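Local coordinates for protein decapping nuclease RAI1 (Scheffersomyces stipitis, PDB 5BTO) that removes NAD caps from RNA 5' ends, also hydrolyses other capped or triphosphorylated ends with a divalent metal ion, and binds and stimulates the exoribonuclease RAT1, at residues Q25-I29 against V250-Y254; N51-Y55 against D237-I243; S181-E186 against E256-T260; I288-Y293 against V305-T310. All blocks are in the same frame, centred on the assembly; numbering follows the deposited sequence.

Interaction 1: Q25-I29 against V250-Y254; sequences QPKEI and VLSHY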
loop_
_atom_site.group_PDB
_atom_site.type_symbol
_atom_site.label_atom_id
_atom_site.label_comp_id
_atom_site.label_asym_id
_atom_site.label_seq_id
_atom_site.Cartn_x
_atom_site.Cartn_y
_atom_site.Cartn_z
ATOM N N GLN A 25 26.514 2.067 3.606
ATOM C CA GLN A 25 27.397 2.001 4.767
ATOM C C GLN A 25 27.373 3.308 5.545
ATOM O O GLN A 25 27.859 4.332 5.065
ATOM C CB GLN A 25 28.834 1.674 4.358
ATOM C CG GLN A 25 29.849 1.865 5.486
ATOM C CD GLN A 25 29.674 0.871 6.623
ATOM O OE1 GLN A 25 29.690 -0.341 6.405
ATOM N NE2 GLN A 25 29.512 1.378 7.846
ATOM N N PRO A 26 26.812 3.277 6.759
ATOM C CA PRO A 26 26.755 4.496 7.568
ATOM C C PRO A 26 28.151 4.956 7.986
ATOM O O PRO A 26 29.097 4.149 8.102
ATOM C CB PRO A 26 25.959 4.065 8.808
ATOM C CG PRO A 26 25.276 2.799 8.426
ATOM C CD PRO A 26 26.150 2.139 7.412
ATOM N N LYS A 27 28.269 6.255 8.233
ATOM C CA LYS A 27 29.526 6.841 8.678
ATOM C C LYS A 27 29.254 7.946 9.693
ATOM O O LYS A 27 28.441 8.839 9.443
ATOM C CB LYS A 27 30.285 7.409 7.477
ATOM C CG LYS A 27 31.431 8.317 7.854
ATOM C CD LYS A 27 32.102 8.925 6.622
ATOM C CE LYS A 27 33.207 9.884 7.034
ATOM N NZ LYS A 27 34.027 10.355 5.883
ATOM N N GLU A 28 29.915 7.890 10.845
ATOM C CA GLU A 28 29.756 8.957 11.827
ATOM C C GLU A 28 30.410 10.235 11.319
ATOM O O GLU A 28 31.550 10.206 10.806
ATOM C CB GLU A 28 30.394 8.587 13.172
ATOM C CG GLU A 28 30.211 9.679 14.231
ATOM C CD GLU A 28 30.793 9.301 15.586
ATOM O OE1 GLU A 28 30.204 8.444 16.293
ATOM O OE2 GLU A 28 31.833 9.878 15.945
ATOM N N ILE A 29 29.721 11.358 11.485
ATOM C CA ILE A 29 30.328 12.648 11.135
ATOM C C ILE A 29 30.547 13.568 12.338
ATOM O O ILE A 29 31.430 14.422 12.311
ATOM C CB ILE A 29 29.568 13.390 10.002
ATOM C CG1 ILE A 29 28.071 13.459 10.299
ATOM C CG2 ILE A 29 29.820 12.712 8.671
ATOM C CD1 ILE A 29 27.345 14.553 9.493
ATOM N N VAL A 250 34.728 4.767 12.894
ATOM C CA VAL A 250 34.443 4.644 14.316
ATOM C C VAL A 250 33.201 3.801 14.626
ATOM O O VAL A 250 33.181 3.121 15.639
ATOM C CB VAL A 250 34.407 6.005 15.060
ATOM C CG1 VAL A 250 33.210 6.842 14.660
ATOM C CG2 VAL A 250 34.402 5.782 16.564
ATOM N N LEU A 251 32.178 3.830 13.769
ATOM C CA LEU A 251 30.949 3.064 14.063
ATOM C C LEU A 251 31.211 1.590 14.351
ATOM O O LEU A 251 30.535 0.976 15.189
ATOM C CB LEU A 251 29.928 3.154 12.921
ATOM C CG LEU A 251 29.199 4.484 12.772
ATOM C CD1 LEU A 251 28.370 4.424 11.510
ATOM C CD2 LEU A 251 28.331 4.780 13.999
ATOM N N SER A 252 32.173 1.020 13.631
ATOM C CA SER A 252 32.478 -0.397 13.752
ATOM C C SER A 252 33.037 -0.737 15.121
ATOM O O SER A 252 33.172 -1.907 15.449
ATOM C CB SER A 252 33.454 -0.841 12.661
ATOM O OG SER A 252 34.758 -0.329 12.890
ATOM N N HIS A 253 33.348 0.289 15.916
ATOM C CA HIS A 253 33.913 0.096 17.258
ATOM C C HIS A 253 32.893 0.250 18.386
ATOM O O HIS A 253 33.224 0.109 19.571
ATOM C CB HIS A 253 35.093 1.046 17.463
ATOM C CG HIS A 253 36.210 0.810 16.504
ATOM N ND1 HIS A 253 37.213 -0.106 16.751
ATOM C CD2 HIS A 253 36.485 1.354 15.295
ATOM C CE1 HIS A 253 38.061 -0.109 15.736
ATOM N NE2 HIS A 253 37.645 0.773 14.843
ATOM N N TYR A 254 31.645 0.519 18.015
ATOM C CA TYR A 254 30.570 0.712 18.986
ATOM C C TYR A 254 29.812 -0.589 19.248
ATOM O O TYR A 254 29.843 -1.510 18.440
ATOM C CB TYR A 254 29.562 1.741 18.472
ATOM C CG TYR A 254 30.059 3.163 18.391
ATOM C CD1 TYR A 254 31.070 3.627 19.225
ATOM C CD2 TYR A 254 29.488 4.057 17.493
ATOM C CE1 TYR A 254 31.503 4.946 19.146
ATOM C CE2 TYR A 254 29.914 5.372 17.411
ATOM C CZ TYR A 254 30.921 5.812 18.241
ATOM O OH TYR A 254 31.342 7.115 18.165
HETATM O O HOH W 1 32.248 5.802 11.044
#
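Glu28 and Tyr254 meet at about a right angle, the carboxylate of one set against the hydroxyl end of the other. Tyr254 OH donates a short hydrogen bond to Glu28 OE1 (2.6 Å); it arrives on the syn side of the acid and 18° out of its plane. The same oxygen lies at the edge of the tyrosine ring, close to the ring plane, and the carboxylate and ring planes are 32° apart. The torsions of Glu28 account for this reach: CG stands anti to the backbone N (chi1 -179°) and the chain runs on extended, carrying the acid straight across to the segment 250-254. Along the way Val250 lies obliquely to it, its CG1 touching Glu28 CB and CD at 3.6 Å. One face of the Tyr254 ring is covered by Val250 O, 4.0 Å above its centre.

Leu251 makes the apolar half of the contact. Its CD1 approaches Pro26 CB at 3.6 Å and Pro26 O at 3.5 Å, while Ile221 flanks both side chains from strand 216-225. Between the backbones a water accepts from Glu28 N (3.1 Å) and, weakly, from Leu251 N.

The acid has further partners: Ser219 hydrogen-bonds OE1, and Lys48 forms a salt bridge with OE2, which probably favours the ionised form. Tyr254 OH is also paired with Tyr217 OH. A buried tyrosine hydroxyl and a glutamate thus join the start of strand 27-34, in the large mixed sheet, to the 3-10 turn 251-253 that leads into strand 254-261 of the PD-(D/E)XK nuclease fold.

Interaction 2: N51-Y55 against D237-I243; sequences NVSYY and DCVWDYI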
loop_
_atom_site.group_PDB
_atom_site.type_symbol
_atom_site.label_atom_id
_atom_site.label_comp_id
_atom_site.label_asym_id
_atom_site.label_seq_id
_atom_site.Cartn_x
_atom_site.Cartn_y
_atom_site.Cartn_z
ATOM N N ASN A 51 33.016 11.390 27.650
ATOM C CA ASN A 51 31.608 11.008 27.650
ATOM C C ASN A 51 31.301 9.675 26.969
ATOM O O ASN A 51 30.150 9.415 26.607
ATOM C CB ASN A 51 30.756 12.128 27.036
ATOM C CG ASN A 51 30.811 13.411 27.847
ATOM O OD1 ASN A 51 31.668 14.273 27.622
ATOM N ND2 ASN A 51 29.913 13.534 28.814
ATOM N N VAL A 52 32.325 8.839 26.817
ATOM C CA VAL A 52 32.219 7.543 26.151
ATOM C C VAL A 52 32.545 6.424 27.139
ATOM O O VAL A 52 33.562 6.494 27.829
ATOM C CB VAL A 52 33.249 7.447 24.993
ATOM C CG1 VAL A 52 33.327 6.035 24.445
ATOM C CG2 VAL A 52 32.928 8.448 23.886
ATOM N N SER A 53 31.698 5.401 27.203
ATOM C CA SER A 53 31.958 4.217 28.035
ATOM C C SER A 53 32.630 3.091 27.245
ATOM O O SER A 53 32.492 3.009 26.020
ATOM C CB SER A 53 30.650 3.683 28.644
ATOM O OG SER A 53 30.018 4.661 29.453
ATOM N N TYR A 54 33.340 2.216 27.958
ATOM C CA TYR A 54 34.059 1.089 27.351
ATOM C C TYR A 54 33.640 -0.244 27.961
ATOM O O TYR A 54 33.669 -0.411 29.180
ATOM C CB TYR A 54 35.580 1.272 27.506
ATOM C CG TYR A 54 36.105 2.473 26.761
ATOM C CD1 TYR A 54 35.963 3.749 27.284
ATOM C CD2 TYR A 54 36.709 2.334 25.519
ATOM C CE1 TYR A 54 36.427 4.859 26.597
ATOM C CE2 TYR A 54 37.178 3.435 24.823
ATOM C CZ TYR A 54 37.031 4.696 25.369
ATOM O OH TYR A 54 37.495 5.799 24.689
ATOM N N TYR A 55 33.274 -1.202 27.115
ATOM C CA TYR A 55 32.803 -2.501 27.593
ATOM C C TYR A 55 33.830 -3.188 28.481
ATOM O O TYR A 55 35.016 -3.204 28.172
ATOM C CB TYR A 55 32.505 -3.425 26.421
ATOM C CG TYR A 55 31.765 -4.677 26.817
ATOM C CD1 TYR A 55 30.480 -4.606 27.337
ATOM C CD2 TYR A 55 32.336 -5.930 26.644
ATOM C CE1 TYR A 55 29.792 -5.748 27.695
ATOM C CE2 TYR A 55 31.654 -7.083 26.999
ATOM C CZ TYR A 55 30.386 -6.989 27.522
ATOM O OH TYR A 55 29.706 -8.134 27.867
ATOM N N ASP A 237 25.774 2.915 23.346
ATOM C CA ASP A 237 25.974 2.490 24.727
ATOM C C ASP A 237 27.444 2.454 25.143
ATOM O O ASP A 237 27.788 2.912 26.228
ATOM C CB ASP A 237 25.314 1.136 24.993
ATOM C CG ASP A 237 23.802 1.194 24.850
ATOM O OD1 ASP A 237 23.239 2.273 25.128
ATOM O OD2 ASP A 237 23.185 0.178 24.459
ATOM N N CYS A 238 28.304 1.926 24.280
ATOM C CA CYS A 238 29.719 1.821 24.626
ATOM C C CYS A 238 30.597 1.532 23.418
ATOM O O CYS A 238 30.114 1.274 22.316
ATOM C CB CYS A 238 29.928 0.738 25.703
ATOM S SG CYS A 238 29.782 -0.950 25.122
ATOM N N VAL A 239 31.905 1.593 23.646
ATOM C CA VAL A 239 32.902 1.156 22.687
ATOM C C VAL A 239 33.365 -0.230 23.122
ATOM O O VAL A 239 33.584 -0.454 24.312
ATOM C CB VAL A 239 34.101 2.132 22.704
ATOM C CG1 VAL A 239 35.276 1.582 21.928
ATOM C CG2 VAL A 239 33.659 3.475 22.125
ATOM N N TRP A 240 33.490 -1.167 22.184
ATOM C CA TRP A 240 33.943 -2.508 22.572
ATOM C C TRP A 240 35.454 -2.658 22.613
ATOM O O TRP A 240 35.975 -3.463 23.377
ATOM C CB TRP A 240 33.294 -3.620 21.739
ATOM C CG TRP A 240 33.633 -3.641 20.294
ATOM C CD1 TRP A 240 33.007 -2.948 19.286
ATOM C CD2 TRP A 240 34.646 -4.431 19.668
ATOM N NE1 TRP A 240 33.591 -3.250 18.075
ATOM C CE2 TRP A 240 34.602 -4.153 18.284
ATOM C CE3 TRP A 240 35.599 -5.336 20.146
ATOM C CZ2 TRP A 240 35.469 -4.757 17.373
ATOM C CZ3 TRP A 240 36.458 -5.931 19.243
ATOM C CH2 TRP A 240 36.389 -5.638 17.872
ATOM N N ASP A 241 36.170 -1.885 21.811
ATOM C CA ASP A 241 37.627 -1.961 21.876
ATOM C C ASP A 241 38.300 -0.606 22.079
ATOM O O ASP A 241 38.830 -0.330 23.162
ATOM C CB ASP A 241 38.213 -2.763 20.699
ATOM C CG ASP A 241 37.811 -2.224 19.330
ATOM O OD1 ASP A 241 36.994 -1.285 19.245
ATOM O OD2 ASP A 241 38.318 -2.766 18.322
ATOM N N TYR A 242 38.275 0.239 21.054
ATOM C CA TYR A 242 38.923 1.540 21.130
ATOM C C TYR A 242 38.313 2.485 20.104
ATOM O O TYR A 242 37.660 2.043 19.157
ATOM C CB TYR A 242 40.431 1.396 20.879
ATOM C CG TYR A 242 40.763 0.904 19.489
ATOM C CD1 TYR A 242 40.779 -0.454 19.195
ATOM C CD2 TYR A 242 41.051 1.799 18.469
ATOM C CE1 TYR A 242 41.064 -0.904 17.918
ATOM C CE2 TYR A 242 41.344 1.359 17.196
ATOM C CZ TYR A 242 41.346 0.009 16.926
ATOM O OH TYR A 242 41.639 -0.425 15.653
ATOM N N ILE A 243 38.516 3.784 20.298
ATOM C CA ILE A 243 38.078 4.775 19.317
ATOM C C ILE A 243 39.172 5.021 18.274
ATOM O O ILE A 243 40.312 5.314 18.631
ATOM C CB ILE A 243 37.716 6.118 19.978
ATOM C CG1 ILE A 243 36.481 5.968 20.864
ATOM C CG2 ILE A 243 37.452 7.180 18.909
ATOM C CD1 ILE A 243 35.224 5.738 20.092
HETATM O O HOH W 2 39.937 4.588 22.694
HETATM O O HOH W 3 36.548 -3.193 25.992
#
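Ser53 and Tyr55 grip Val239 through its backbone. Val239 N donates to Ser53 O (2.8 Å, 164° at the hydrogen), and Tyr55 N donates to Val239 O (2.9 Å, 171°). Both polar backbone atoms of Val239 are therefore used, and Tyr54 CA adds a CA-H...O contact to the same carbonyl oxygen. These bonds make a single bridge between Tyr54 and Val239.

The side chains of Tyr54 and Val239 run side by side and point the same way, with Tyr54 CD2 3.8 Å from Val239 CB. The valine methyl CG1 also lies against ring atoms CD2 and CE2 of Tyr54. The second methyl, Val239 CG2, is pressed against Val52 CG1 at 3.5 Å, tighter than usual for two carbons. With CG1 anti to the backbone N (chi1 169°), Val239 turns one methyl to each neighbour. Farther along, the Tyr54 hydroxyl meets Ile243 CG1, crossing that side chain at about a right angle. Cys238 SG packs beside Tyr55 CB at 3.9 Å and stands obliquely to its ring, a sulfur-aromatic contact.

A water donates to both Tyr55 O and Trp240 O, tying the backbones together beyond the bridge. In the next shell Asp241 OD1 is bound to His253, and Trp240 NE1 to Ser252 O, which fixes the turn after strand 238-239. Asp237, a ligand of the divalent metal, uses OD2 to accept from Leu257 N. Strand 54-55 thus lies between strand 190-191, to which Tyr54 is backbone-bonded, and strand 238-239, whose other neighbour is strand 254-261.

Interaction 3: S181-E186 against E256-T260; sequences SGYKFE and ELKTT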
loop_
_atom_site.group_PDB
_atom_site.type_symbol
_atom_site.label_atom_id
_atom_site.label_comp_id
_atom_site.label_asym_id
_atom_site.label_seq_id
_atom_site.Cartn_x
_atom_site.Cartn_y
_atom_site.Cartn_z
ATOM N N SER A 181 17.068 -2.172 35.704
ATOM C CA SER A 181 18.013 -3.253 35.439
ATOM C C SER A 181 18.826 -3.059 34.156
ATOM O O SER A 181 19.972 -3.492 34.081
ATOM C CB SER A 181 17.299 -4.613 35.438
ATOM O OG SER A 181 16.465 -4.775 34.300
ATOM N N GLY A 182 18.239 -2.411 33.154
ATOM C CA GLY A 182 18.939 -2.155 31.906
ATOM C C GLY A 182 20.073 -1.166 32.111
ATOM O O GLY A 182 21.196 -1.377 31.642
ATOM N N TYR A 183 19.778 -0.081 32.821
ATOM C CA TYR A 183 20.794 0.904 33.165
ATOM C C TYR A 183 21.842 0.321 34.112
ATOM O O TYR A 183 23.024 0.644 34.008
ATOM C CB TYR A 183 20.156 2.156 33.777
ATOM C CG TYR A 183 19.209 2.875 32.840
ATOM C CD1 TYR A 183 19.689 3.668 31.809
ATOM C CD2 TYR A 183 17.833 2.754 32.984
ATOM C CE1 TYR A 183 18.826 4.323 30.948
ATOM C CE2 TYR A 183 16.962 3.406 32.124
ATOM C CZ TYR A 183 17.466 4.189 31.110
ATOM O OH TYR A 183 16.609 4.844 30.254
ATOM N N LYS A 184 21.410 -0.539 35.033
ATOM C CA LYS A 184 22.340 -1.183 35.958
ATOM C C LYS A 184 23.308 -2.075 35.190
ATOM O O LYS A 184 24.508 -2.087 35.463
ATOM C CB LYS A 184 21.580 -2.001 37.008
ATOM C CG LYS A 184 22.469 -2.773 37.989
ATOM C CD LYS A 184 23.267 -1.845 38.904
ATOM C CE LYS A 184 23.964 -2.626 40.014
ATOM N NZ LYS A 184 24.549 -1.745 41.065
ATOM N N PHE A 185 22.783 -2.817 34.218
ATOM C CA PHE A 185 23.618 -3.682 33.411
ATOM C C PHE A 185 24.689 -2.857 32.707
ATOM O O PHE A 185 25.857 -3.233 32.693
ATOM C CB PHE A 185 22.778 -4.459 32.393
ATOM C CG PHE A 185 23.580 -5.386 31.528
ATOM C CD1 PHE A 185 24.335 -6.411 32.093
ATOM C CD2 PHE A 185 23.577 -5.242 30.148
ATOM C CE1 PHE A 185 25.076 -7.271 31.290
ATOM C CE2 PHE A 185 24.311 -6.098 29.344
ATOM C CZ PHE A 185 25.068 -7.113 29.919
ATOM N N GLU A 186 24.300 -1.726 32.133
ATOM C CA GLU A 186 25.279 -0.880 31.458
ATOM C C GLU A 186 26.369 -0.464 32.435
ATOM O O GLU A 186 27.556 -0.494 32.110
ATOM C CB GLU A 186 24.618 0.353 30.854
ATOM C CG GLU A 186 23.629 0.048 29.750
ATOM C CD GLU A 186 23.158 1.300 29.046
ATOM O OE1 GLU A 186 22.024 1.755 29.317
ATOM O OE2 GLU A 186 23.930 1.833 28.222
ATOM N N GLU A 256 26.020 -2.148 21.322
ATOM C CA GLU A 256 24.796 -1.933 22.072
ATOM C C GLU A 256 24.735 -2.895 23.257
ATOM O O GLU A 256 25.220 -4.021 23.163
ATOM C CB GLU A 256 23.604 -2.183 21.148
ATOM C CG GLU A 256 22.252 -1.905 21.758
ATOM C CD GLU A 256 21.855 -0.451 21.625
ATOM O OE1 GLU A 256 22.552 0.288 20.900
ATOM O OE2 GLU A 256 20.846 -0.050 22.240
ATOM N N LEU A 257 24.138 -2.455 24.359
ATOM C CA LEU A 257 23.966 -3.302 25.551
ATOM C C LEU A 257 22.491 -3.366 25.943
ATOM O O LEU A 257 21.867 -2.337 26.172
ATOM C CB LEU A 257 24.761 -2.728 26.722
ATOM C CG LEU A 257 26.258 -2.568 26.475
ATOM C CD1 LEU A 257 26.935 -1.884 27.651
ATOM C CD2 LEU A 257 26.880 -3.928 26.202
ATOM N N LYS A 258 21.947 -4.579 26.048
ATOM C CA LYS A 258 20.532 -4.758 26.359
ATOM C C LYS A 258 20.360 -5.849 27.397
ATOM O O LYS A 258 21.269 -6.655 27.610
ATOM C CB LYS A 258 19.761 -5.165 25.099
ATOM C CG LYS A 258 19.905 -4.241 23.921
ATOM C CD LYS A 258 19.123 -2.966 24.117
ATOM C CE LYS A 258 18.932 -2.252 22.775
ATOM N NZ LYS A 258 18.517 -0.827 22.933
ATOM N N THR A 259 19.181 -5.892 28.014
ATOM C CA THR A 259 18.843 -6.956 28.955
ATOM C C THR A 259 17.461 -7.521 28.672
ATOM O O THR A 259 16.613 -6.856 28.072
ATOM C CB THR A 259 18.830 -6.455 30.408
ATOM O OG1 THR A 259 17.742 -5.537 30.584
ATOM C CG2 THR A 259 20.142 -5.779 30.762
ATOM N N THR A 260 17.232 -8.747 29.124
ATOM C CA THR A 260 15.929 -9.370 28.992
ATOM C C THR A 260 15.864 -10.533 29.978
ATOM O O THR A 260 16.886 -10.926 30.539
ATOM C CB THR A 260 15.690 -9.857 27.545
ATOM O OG1 THR A 260 14.297 -10.150 27.344
ATOM C CG2 THR A 260 16.537 -11.088 27.245
HETATM O O HOH W 4 15.834 -6.820 32.710
HETATM O O HOH W 5 20.852 -2.530 29.075
#
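Phe185 and Thr259 pass alongside one another, pointing opposite ways, and the threonine methyl does the touching. Thr259 CG2 is 3.4 Å from Phe185 CB and 3.5 Å from CD2, oblique to the ring. With CG anti to its backbone nitrogen (chi1 -180°), Phe185 projects from helix 169-188 toward the strand, bringing CE2 to 3.5 Å from Lys258 O and to 4.3 Å from Leu257 CB.

Thr259 divides its two branches by its chi1 of 67°: OG1 sits between backbone N and carbonyl carbon, directed at Gly182 CA (3.8 Å), whereas CG2 falls beside the backbone N and serves Phe185. The two hydroxyls Thr259 OG1 and Ser181 OG are bridged by a water, which donates to the serine; Ser181 OG also bonds Cys178 O. A second water, in plane with the edge of the Phe185 ring, donates to Gly182 O and Leu257 O.

The segment axes come within 7.7 Å at 135°, a slanting, part-antiparallel crossing. Glu186 CG packs against Leu257 CB, while Lys258 NZ meets Glu256 OE2 on the anti side of the carboxylate (2.6 Å), a salt bridge, and is hydrogen-bonded to Gln282 as well. Glu186, Glu256 and Leu257 belong to the divalent metal site, together with Asp237, and Lys258 and Gln282 bind substrate: helix and strand here frame the active centre of a PD-(D/E)XK nuclease.

Interaction 4: I288-Y293 against V305-T310; sequences IRKVVY and VELYKT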
loop_
_atom_site.group_PDB
_atom_site.type_symbol
_atom_site.label_atom_id
_atom_site.label_comp_id
_atom_site.label_asym_id
_atom_site.label_seq_id
_atom_site.Cartn_x
_atom_site.Cartn_y
_atom_site.Cartn_z
ATOM N N ILE A 288 25.685 -0.061 13.834
ATOM C CA ILE A 288 26.299 -0.702 15.003
ATOM C C ILE A 288 26.357 -2.202 14.734
ATOM O O ILE A 288 25.339 -2.809 14.419
ATOM C CB ILE A 288 25.492 -0.450 16.296
ATOM C CG1 ILE A 288 25.305 1.049 16.574
ATOM C CG2 ILE A 288 26.120 -1.187 17.498
ATOM C CD1 ILE A 288 26.552 1.820 16.697
ATOM N N ARG A 289 27.537 -2.802 14.876
ATOM C CA ARG A 289 27.780 -4.162 14.394
ATOM C C ARG A 289 27.728 -5.230 15.486
ATOM O O ARG A 289 27.725 -6.416 15.183
ATOM C CB ARG A 289 29.144 -4.244 13.693
ATOM C CG ARG A 289 29.266 -3.299 12.497
ATOM C CD ARG A 289 30.618 -3.449 11.801
ATOM N NE ARG A 289 30.808 -2.470 10.731
ATOM C CZ ARG A 289 31.844 -2.462 9.897
ATOM N NH1 ARG A 289 32.789 -3.388 10.000
ATOM N NH2 ARG A 289 31.935 -1.528 8.955
ATOM N N LYS A 290 27.714 -4.805 16.742
ATOM C CA LYS A 290 27.726 -5.759 17.857
ATOM C C LYS A 290 26.686 -5.393 18.910
ATOM O O LYS A 290 26.478 -4.217 19.208
ATOM C CB LYS A 290 29.109 -5.812 18.520
ATOM C CG LYS A 290 30.244 -6.436 17.691
ATOM C CD LYS A 290 31.509 -6.574 18.543
ATOM C CE LYS A 290 32.804 -6.720 17.722
ATOM N NZ LYS A 290 32.685 -7.603 16.527
ATOM N N VAL A 291 26.048 -6.414 19.480
ATOM C CA VAL A 291 25.092 -6.231 20.552
ATOM C C VAL A 291 25.347 -7.273 21.633
ATOM O O VAL A 291 25.520 -8.456 21.325
ATOM C CB VAL A 291 23.649 -6.486 20.071
ATOM C CG1 VAL A 291 22.676 -6.260 21.214
ATOM C CG2 VAL A 291 23.310 -5.624 18.881
ATOM N N VAL A 292 25.337 -6.853 22.893
ATOM C CA VAL A 292 25.380 -7.830 23.989
ATOM C C VAL A 292 24.061 -7.831 24.746
ATOM O O VAL A 292 23.595 -6.782 25.188
ATOM C CB VAL A 292 26.537 -7.551 24.981
ATOM C CG1 VAL A 292 26.323 -8.334 26.274
ATOM C CG2 VAL A 292 27.869 -7.920 24.351
ATOM N N TYR A 293 23.456 -9.008 24.891
ATOM C CA TYR A 293 22.293 -9.160 25.761
ATOM C C TYR A 293 22.679 -9.816 27.077
ATOM O O TYR A 293 23.343 -10.855 27.094
ATOM C CB TYR A 293 21.196 -10.000 25.096
ATOM C CG TYR A 293 20.119 -9.171 24.457
ATOM C CD1 TYR A 293 19.034 -8.710 25.199
ATOM C CD2 TYR A 293 20.197 -8.831 23.114
ATOM C CE1 TYR A 293 18.042 -7.939 24.602
ATOM C CE2 TYR A 293 19.225 -8.055 22.515
ATOM C CZ TYR A 293 18.155 -7.612 23.263
ATOM O OH TYR A 293 17.181 -6.847 22.660
ATOM N N VAL A 305 25.201 -14.045 29.464
ATOM C CA VAL A 305 25.483 -12.924 28.571
ATOM C C VAL A 305 25.767 -13.496 27.196
ATOM O O VAL A 305 26.539 -14.461 27.069
ATOM C CB VAL A 305 26.727 -12.149 29.052
ATOM C CG1 VAL A 305 27.127 -11.110 28.033
ATOM C CG2 VAL A 305 26.475 -11.517 30.427
ATOM N N GLU A 306 25.160 -12.918 26.161
ATOM C CA GLU A 306 25.384 -13.389 24.803
ATOM C C GLU A 306 25.754 -12.235 23.892
ATOM O O GLU A 306 25.088 -11.192 23.893
ATOM C CB GLU A 306 24.133 -14.087 24.257
ATOM C CG GLU A 306 23.733 -15.335 25.046
ATOM C CD GLU A 306 24.657 -16.516 24.798
ATOM O OE1 GLU A 306 25.500 -16.442 23.877
ATOM O OE2 GLU A 306 24.541 -17.523 25.529
ATOM N N LEU A 307 26.815 -12.439 23.120
ATOM C CA LEU A 307 27.268 -11.482 22.116
ATOM C C LEU A 307 26.675 -11.842 20.764
ATOM O O LEU A 307 26.765 -12.996 20.328
ATOM C CB LEU A 307 28.801 -11.518 22.012
ATOM C CG LEU A 307 29.413 -10.711 20.861
ATOM C CD1 LEU A 307 29.207 -9.228 21.080
ATOM C CD2 LEU A 307 30.908 -11.017 20.733
ATOM N N TYR A 308 26.073 -10.856 20.098
ATOM C CA TYR A 308 25.541 -11.031 18.752
ATOM C C TYR A 308 26.297 -10.142 17.787
ATOM O O TYR A 308 26.701 -9.045 18.154
ATOM C CB TYR A 308 24.065 -10.594 18.689
ATOM C CG TYR A 308 23.126 -11.439 19.498
ATOM C CD1 TYR A 308 23.065 -11.313 20.878
ATOM C CD2 TYR A 308 22.283 -12.356 18.882
ATOM C CE1 TYR A 308 22.206 -12.093 21.630
ATOM C CE2 TYR A 308 21.427 -13.140 19.627
ATOM C CZ TYR A 308 21.396 -13.001 21.003
ATOM O OH TYR A 308 20.549 -13.770 21.767
ATOM N N LYS A 309 26.479 -10.594 16.552
ATOM C CA LYS A 309 26.776 -9.640 15.489
ATOM C C LYS A 309 25.449 -9.252 14.852
ATOM O O LYS A 309 24.604 -10.102 14.595
ATOM C CB LYS A 309 27.782 -10.165 14.460
ATOM C CG LYS A 309 27.430 -11.421 13.704
ATOM C CD LYS A 309 28.542 -11.709 12.680
ATOM C CE LYS A 309 28.259 -12.960 11.857
ATOM N NZ LYS A 309 29.290 -13.165 10.802
ATOM N N THR A 310 25.258 -7.958 14.631
ATOM C CA THR A 310 23.993 -7.464 14.104
ATOM C C THR A 310 23.563 -8.227 12.853
ATOM O O THR A 310 22.385 -8.580 12.689
ATOM C CB THR A 310 24.101 -5.958 13.828
ATOM O OG1 THR A 310 24.458 -5.297 15.047
ATOM C CG2 THR A 310 22.764 -5.387 13.318
#
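The Tyr308 ring has Val291 O in plane at its edge, and the Tyr293 side chain crosses that of Tyr308 at a slant, Tyr293 CD2 lying 4.1 Å from Tyr308 CE1. Beyond this contact Phe272, from helix 266-286, meets Tyr293 edge-to-face, and Tyr293 OH bonds Thr279.

Val292 and Leu307 occupy the opposite face of the hairpin. Val292 CG2 touches Leu307 CD1, and its CG1, anti to the backbone N (chi1 165°), presses on Val305 CG1 at 3.4 Å, a tight carbon pair.

The antiparallel strands, their segment axes at 159°, are joined by reciprocal bonds in two hydrogen-bonded pairs. Val291 N donates to Tyr308 O at 3.0 Å. In return Tyr308 N donates to Val291 O at 2.8 Å; Tyr293 and Glu306 do likewise. At the end, Thr310 OG1 donates to Ile288 O (2.7 Å), while Thr310 N reaches Arg289 O from above the carbonyl plane, 56° out of it.

The chemistry is that of an antiparallel hairpin whose last bonds, at Thr310, fall outside the strand pairing. Backbone amides set the register, side chains pack in pairs on each face, and the threonine hydroxyl extends the pairing one carbonyl beyond the last backbone bond.

Interactions 2, 3 and 4 all reach the four-stranded sheet: 254-261 and 290-296 lie at its centre, with 238-239 and 302-309 flanking them, and 54-55 is bridged to 238-239 beyond. Interaction 1 fastens the turn leading into 254-261 to the larger mixed sheet. None is wholly buried. Exposed residues are most numerous in interaction 4, the outer hairpin, whereas interaction 3 has none among its touching residues. Their chemistry follows position: charged and phenolic side chains join the sheets in interaction 1, backbone bonds dominate interactions 2 and 4, and apolar packing plus bridging waters join helix to strand in interaction 3. Asp237 and Glu186 bring interactions 2 and 3 together at the metal site.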